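Local coordinates for protein 6-phospho-alpha-glucosidase (Merdibacter massiliensis, PDB 6VC6) that hydrolyses 6-phospho-alpha-glucosides, probably by the NAD- and manganese-dependent redox mechanism of glycoside hydrolase family 4, at residues Glu219-Ile224 with Thr250-Phe255; Tyr245-Thr250 with Asp271-His276. One frame throughout, in Å; residues are numbered along the deposited sequence.

Contact 1: Glu219-Ile224 with Thr250-Phe255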
loop_
_atom_site.group_PDB
_atom_site.type_symbol
_atom_site.label_atom_id
_atom_site.label_comp_id
_atom_site.label_asym_id
_atom_site.label_seq_id
_atom_site.Cartn_x
_atom_site.Cartn_y
_atom_site.Cartn_z
ATOM N N GLU A 219 -16.956 -1.143 22.909
ATOM C CA GLU A 219 -16.164 -2.101 23.670
ATOM C C GLU A 219 -14.699 -2.078 23.251
ATOM O O GLU A 219 -13.815 -2.306 24.084
ATOM C CB GLU A 219 -16.744 -3.507 23.508
ATOM C CG GLU A 219 -16.141 -4.550 24.437
ATOM C CD GLU A 219 -16.727 -4.504 25.836
ATOM O OE1 GLU A 219 -17.677 -3.725 26.062
ATOM O OE2 GLU A 219 -16.237 -5.249 26.710
ATOM N N ILE A 220 -14.425 -1.798 21.974
ATOM C CA ILE A 220 -13.048 -1.786 21.484
ATOM C C ILE A 220 -12.232 -0.725 22.212
ATOM O O ILE A 220 -11.103 -0.975 22.651
ATOM C CB ILE A 220 -13.023 -1.573 19.960
ATOM C CG1 ILE A 220 -13.516 -2.826 19.235
ATOM C CG2 ILE A 220 -11.624 -1.208 19.491
ATOM C CD1 ILE A 220 -13.889 -2.581 17.789
ATOM N N LYS A 221 -12.795 0.479 22.356
ATOM C CA LYS A 221 -12.086 1.543 23.060
ATOM C C LYS A 221 -11.879 1.206 24.530
ATOM O O LYS A 221 -10.903 1.662 25.136
ATOM C CB LYS A 221 -12.844 2.864 22.935
ATOM C CG LYS A 221 -13.412 3.143 21.557
ATOM C CD LYS A 221 -14.318 4.363 21.589
ATOM C CE LYS A 221 -15.015 4.570 20.257
ATOM N NZ LYS A 221 -16.004 5.680 20.306
ATOM N N LYS A 222 -12.779 0.416 25.120
ATOM C CA LYS A 222 -12.659 0.085 26.535
ATOM C C LYS A 222 -11.452 -0.809 26.791
ATOM O O LYS A 222 -10.670 -0.562 27.717
ATOM C CB LYS A 222 -13.942 -0.584 27.029
ATOM C CG LYS A 222 -13.978 -0.807 28.532
ATOM C CD LYS A 222 -14.299 -2.252 28.873
ATOM C CE LYS A 222 -15.761 -2.571 28.613
ATOM N NZ LYS A 222 -16.200 -3.791 29.344
ATOM N N ILE A 223 -11.283 -1.855 25.979
ATOM C CA ILE A 223 -10.152 -2.757 26.167
ATOM C C ILE A 223 -8.842 -2.068 25.800
ATOM O O ILE A 223 -7.802 -2.328 26.418
ATOM C CB ILE A 223 -10.368 -4.054 25.362
ATOM C CG1 ILE A 223 -11.517 -4.866 25.962
ATOM C CG2 ILE A 223 -9.109 -4.904 25.344
ATOM C CD1 ILE A 223 -12.635 -5.150 24.996
ATOM N N ILE A 224 -8.869 -1.168 24.813
ATOM C CA ILE A 224 -7.659 -0.439 24.435
ATOM C C ILE A 224 -7.173 0.426 25.591
ATOM O O ILE A 224 -5.968 0.513 25.858
ATOM C CB ILE A 224 -7.913 0.399 23.167
ATOM C CG1 ILE A 224 -7.942 -0.499 21.933
ATOM C CG2 ILE A 224 -6.847 1.473 23.005
ATOM C CD1 ILE A 224 -8.137 0.247 20.633
ATOM N N THR A 250 -2.959 6.245 22.899
ATOM C CA THR A 250 -2.891 7.687 23.121
ATOM C C THR A 250 -3.863 8.424 22.208
ATOM O O THR A 250 -4.587 9.326 22.647
ATOM C CB THR A 250 -1.462 8.185 22.896
ATOM O OG1 THR A 250 -0.594 7.630 23.893
ATOM C CG2 THR A 250 -1.404 9.704 22.969
HETATM N N MSE A 251 -3.895 8.045 20.935
HETATM C CA MSE A 251 -4.729 8.699 19.935
HETATM C C MSE A 251 -6.214 8.606 20.272
HETATM O O MSE A 251 -6.974 9.548 20.043
HETATM C CB MSE A 251 -4.464 8.084 18.559
HETATM C CG MSE A 251 -4.775 8.991 17.381
HETATM SE SE MSE A 251 -3.536 8.713 15.894
HETATM C CE MSE A 251 -3.195 6.809 16.116
HETATM N N MSE A 252 -6.621 7.467 20.824
HETATM C CA MSE A 252 -8.027 7.224 21.133
HETATM C C MSE A 252 -8.460 7.908 22.427
HETATM O O MSE A 252 -9.652 8.044 22.694
HETATM C CB MSE A 252 -8.301 5.723 21.219
HETATM C CG MSE A 252 -8.206 5.011 19.881
HETATM SE SE MSE A 252 -9.576 3.644 19.670
HETATM C CE MSE A 252 -11.098 4.797 19.283
ATOM N N GLU A 253 -7.487 8.329 23.232
ATOM C CA GLU A 253 -7.803 9.117 24.416
ATOM C C GLU A 253 -7.899 10.603 24.101
ATOM O O GLU A 253 -8.725 11.306 24.699
ATOM C CB GLU A 253 -6.756 8.868 25.509
ATOM C CG GLU A 253 -6.529 10.030 26.467
ATOM C CD GLU A 253 -5.390 9.769 27.434
ATOM O OE1 GLU A 253 -4.549 8.892 27.145
ATOM O OE2 GLU A 253 -5.335 10.448 28.481
ATOM N N ASP A 254 -7.105 11.094 23.145
ATOM C CA ASP A 254 -7.224 12.481 22.713
ATOM C C ASP A 254 -8.397 12.672 21.758
ATOM O O ASP A 254 -9.062 13.714 21.789
ATOM C CB ASP A 254 -5.923 12.938 22.051
ATOM C CG ASP A 254 -4.768 13.031 23.031
ATOM O OD1 ASP A 254 -3.625 12.708 22.639
ATOM O OD2 ASP A 254 -5.001 13.427 24.192
ATOM N N PHE A 255 -8.667 11.681 20.908
ATOM C CA PHE A 255 -9.753 11.742 19.931
ATOM C C PHE A 255 -10.545 10.446 20.037
ATOM O O PHE A 255 -10.262 9.468 19.330
ATOM C CB PHE A 255 -9.211 11.965 18.522
ATOM C CG PHE A 255 -8.248 13.118 18.424
ATOM C CD1 PHE A 255 -8.714 14.421 18.358
ATOM C CD2 PHE A 255 -6.879 12.899 18.414
ATOM C CE1 PHE A 255 -7.834 15.485 18.277
ATOM C CE2 PHE A 255 -5.994 13.960 18.332
ATOM C CZ PHE A 255 -6.473 15.254 18.264
#
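M252, built as selenomethionine, meets K221 and I224 where helix 217-227 meets helix 248-254 in the C-terminal domain of this family 4 glycosidase. The two segments come closest at K221 and M252, whose CA atoms lie 7.2 Å apart.

The contact across the helices is apolar. M252 bends at its second and third torsions, the latter 77°, which folds the methyl CE out of line with the rest of the chain, so that SE and CE meet different neighbours. SE lies 3.8 Å from CD1 of I224, the end of the isoleucine's longer branch, and the two side chains cross at about a right angle. L259 and P260 of strand 259-260 also touch M252, while L183 of helix 172-184 and F229 touch I224. A flexible, unbranched methionine suits such a buried seam because it can fit between a rigid branched neighbour and a lysine stem.

The polar work falls to the end of K221. This side chain is extended beyond CG, and its aliphatic stem runs across the M252 methyl while NZ travels on to the backbone oxygens of P256 and D257, just after helix 248-254. Lysine thus serves twice, as an apolar wall and as a donor that ties helix 217-227 to the chain leaving its neighbour. Away from M252, on helix 217-227 itself, NZ of K222 forms a salt bridge of 3.0 Å with OE2 of E219.

The M252 methyl settles against the stem of K221, with CE 3.6 Å from CG and 4.0 Å from both CD and CE of the lysine.

Contact 2: Tyr245-Thr250 with Asp271-His276; sequences YGFVQT and DYKFSH
With its CG turned away from the backbone N (chi1 -166°), F247 projects its ring from between helices 239-246 and 248-254 toward Y272 and K273 of helix 270-275. K273 reaches it by a bend at chi2 (-73°), after which the lysine runs extended and its end comes over one face of the phenyl ring.

Two kinds of aromatic contact follow. CE of K273 makes a CH-pi contact 4.1 Å from the F247 centroid, and NZ adds an off-centre cation-pi interaction at 4.4 Å. The opposite face carries CB of T250, three residues further along the chain, so the ring lies between an aliphatic carbon and a lysine. Y272 is joined differently. Its ring plane is only 24° from that of F247, yet the centroids are 5.1 Å apart and the rings slide past each other with little overlap. The nearest atoms are CE1 of F247 and CE1 of Y272, 3.5 Å apart.

H276 lays CE1 over a face of the Y272 ring, and its ND1 donates to the backbone O of Y272 at 2.8 Å, an oxygen that also accepts from S275 OG. Beyond the two segments, Y269 packs edge-to-face with F247, and K273 has a second cation-pi partner in Y266. A leucine in place of F247 would probably cost the K273 ammonium one of its two aromatic partners and leave Y272 without its ring neighbour.

Phenylalanine suits this surface position because its pi face can attract a lysine's charge while the aliphatic stem and neighbouring ring cover its carbons.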
loop_
_atom_site.group_PDB
_atom_site.type_symbol
_atom_site.label_atom_id
_atom_site.label_comp_id
_atom_site.label_asym_id
_atom_site.label_seq_id
_atom_site.Cartn_x
_atom_site.Cartn_y
_atom_site.Cartn_z
ATOM N N TYR A 245 1.533 0.621 16.577
ATOM C CA TYR A 245 0.224 0.098 16.955
ATOM C C TYR A 245 -0.130 0.474 18.388
ATOM O O TYR A 245 -1.289 0.785 18.686
ATOM C CB TYR A 245 0.194 -1.418 16.776
ATOM C CG TYR A 245 -0.237 -1.861 15.397
ATOM C CD1 TYR A 245 -1.546 -2.256 15.152
ATOM C CD2 TYR A 245 0.664 -1.883 14.341
ATOM C CE1 TYR A 245 -1.944 -2.660 13.894
ATOM C CE2 TYR A 245 0.273 -2.286 13.078
ATOM C CZ TYR A 245 -1.031 -2.674 12.861
ATOM O OH TYR A 245 -1.425 -3.075 11.605
ATOM N N GLY A 246 0.854 0.451 19.291
ATOM C CA GLY A 246 0.589 0.814 20.671
ATOM C C GLY A 246 0.197 2.266 20.845
ATOM O O GLY A 246 -0.517 2.610 21.791
ATOM N N PHE A 247 0.646 3.134 19.936
ATOM C CA PHE A 247 0.341 4.559 20.012
ATOM C C PHE A 247 -1.136 4.862 19.796
ATOM O O PHE A 247 -1.568 5.982 20.087
ATOM C CB PHE A 247 1.186 5.321 18.991
ATOM C CG PHE A 247 1.195 6.808 19.197
ATOM C CD1 PHE A 247 1.921 7.373 20.233
ATOM C CD2 PHE A 247 0.483 7.641 18.351
ATOM C CE1 PHE A 247 1.932 8.742 20.424
ATOM C CE2 PHE A 247 0.490 9.009 18.538
ATOM C CZ PHE A 247 1.215 9.561 19.574
ATOM N N VAL A 248 -1.918 3.900 19.295
ATOM C CA VAL A 248 -3.339 4.167 19.093
ATOM C C VAL A 248 -4.043 4.384 20.427
ATOM O O VAL A 248 -5.036 5.119 20.503
ATOM C CB VAL A 248 -3.980 3.021 18.283
ATOM C CG1 VAL A 248 -3.337 2.895 16.909
ATOM C CG2 VAL A 248 -3.861 1.710 19.044
ATOM N N GLN A 249 -3.510 3.828 21.521
ATOM C CA GLN A 249 -4.088 4.078 22.838
ATOM C C GLN A 249 -4.074 5.565 23.174
ATOM O O GLN A 249 -5.065 6.103 23.682
ATOM C CB GLN A 249 -3.333 3.280 23.900
ATOM C CG GLN A 249 -3.945 3.354 25.290
ATOM C CD GLN A 249 -3.164 2.554 26.315
ATOM O OE1 GLN A 249 -1.935 2.616 26.363
ATOM N NE2 GLN A 249 -3.875 1.796 27.140
ATOM N N THR A 250 -2.959 6.245 22.899
ATOM C CA THR A 250 -2.891 7.687 23.121
ATOM C C THR A 250 -3.863 8.424 22.208
ATOM O O THR A 250 -4.587 9.326 22.647
ATOM C CB THR A 250 -1.462 8.185 22.896
ATOM O OG1 THR A 250 -0.594 7.630 23.893
ATOM C CG2 THR A 250 -1.404 9.704 22.969
ATOM N N ASP A 271 5.317 16.232 16.173
ATOM C CA ASP A 271 6.406 16.505 17.105
ATOM C C ASP A 271 6.850 15.232 17.815
ATOM O O ASP A 271 8.047 14.931 17.887
ATOM C CB ASP A 271 5.975 17.564 18.121
ATOM C CG ASP A 271 5.849 18.944 17.507
ATOM O OD1 ASP A 271 6.313 19.135 16.363
ATOM O OD2 ASP A 271 5.284 19.840 18.170
ATOM N N TYR A 272 5.892 14.468 18.345
ATOM C CA TYR A 272 6.231 13.244 19.065
ATOM C C TYR A 272 6.841 12.203 18.135
ATOM O O TYR A 272 7.832 11.554 18.488
ATOM C CB TYR A 272 4.989 12.682 19.760
ATOM C CG TYR A 272 5.238 11.422 20.560
ATOM C CD1 TYR A 272 5.160 10.169 19.964
ATOM C CD2 TYR A 272 5.546 11.486 21.913
ATOM C CE1 TYR A 272 5.388 9.016 20.691
ATOM C CE2 TYR A 272 5.772 10.337 22.649
ATOM C CZ TYR A 272 5.693 9.106 22.032
ATOM O OH TYR A 272 5.918 7.959 22.757
ATOM N N LYS A 273 6.261 12.025 16.945
ATOM C CA LYS A 273 6.769 11.013 16.024
ATOM C C LYS A 273 8.177 11.349 15.550
ATOM O O LYS A 273 9.035 10.463 15.462
ATOM C CB LYS A 273 5.821 10.860 14.835
ATOM C CG LYS A 273 4.467 10.263 15.193
ATOM C CD LYS A 273 4.567 8.774 15.480
ATOM C CE LYS A 273 3.198 8.181 15.781
ATOM N NZ LYS A 273 3.211 6.692 15.732
ATOM N N PHE A 274 8.439 12.622 15.248
ATOM C CA PHE A 274 9.776 13.014 14.812
ATOM C C PHE A 274 10.795 12.848 15.933
ATOM O O PHE A 274 11.936 12.441 15.686
ATOM C CB PHE A 274 9.766 14.458 14.311
ATOM C CG PHE A 274 11.139 15.040 14.111
ATOM C CD1 PHE A 274 11.855 14.776 12.955
ATOM C CD2 PHE A 274 11.713 15.853 15.077
ATOM C CE1 PHE A 274 13.118 15.307 12.767
ATOM C CE2 PHE A 274 12.976 16.386 14.895
ATOM C CZ PHE A 274 13.678 16.113 13.738
ATOM N N SER A 275 10.401 13.154 17.171
ATOM C CA SER A 275 11.304 13.129 18.315
ATOM C C SER A 275 11.842 11.737 18.615
ATOM O O SER A 275 12.881 11.619 19.273
ATOM C CB SER A 275 10.596 13.685 19.552
ATOM O OG SER A 275 9.531 12.842 19.949
ATOM N N HIS A 276 11.124 10.691 18.204
ATOM C CA HIS A 276 11.480 9.320 18.545
ATOM C C HIS A 276 11.979 8.527 17.341
ATOM O O HIS A 276 12.003 7.293 17.384
ATOM C CB HIS A 276 10.289 8.613 19.191
ATOM C CG HIS A 276 9.878 9.205 20.504
ATOM N ND1 HIS A 276 9.226 10.415 20.602
ATOM C CD2 HIS A 276 10.030 8.755 21.772
ATOM C CE1 HIS A 276 8.993 10.685 21.874
ATOM N NE2 HIS A 276 9.471 9.693 22.605
#

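The segments of the two contacts share T250, which touches across neither, but they engage different partners: contact 1 joins helix 248-254 to helix 217-227, whereas contact 2 joins F247, just ahead of M252's helix in the chain, to helix 270-275. Contact 1 is buried and relies on a flexible methionine against aliphatic carbon. Contact 2 lies at the surface, where rings and a cation meet. Each includes a lysine, used in contact 1 for its stem and for bonds to backbone oxygens, in contact 2 for a charge over an aromatic face. Their centres are about 14 Å apart, and Q249 NE2, 2.8 Å from I224 O, brings a segment of one directly against the other.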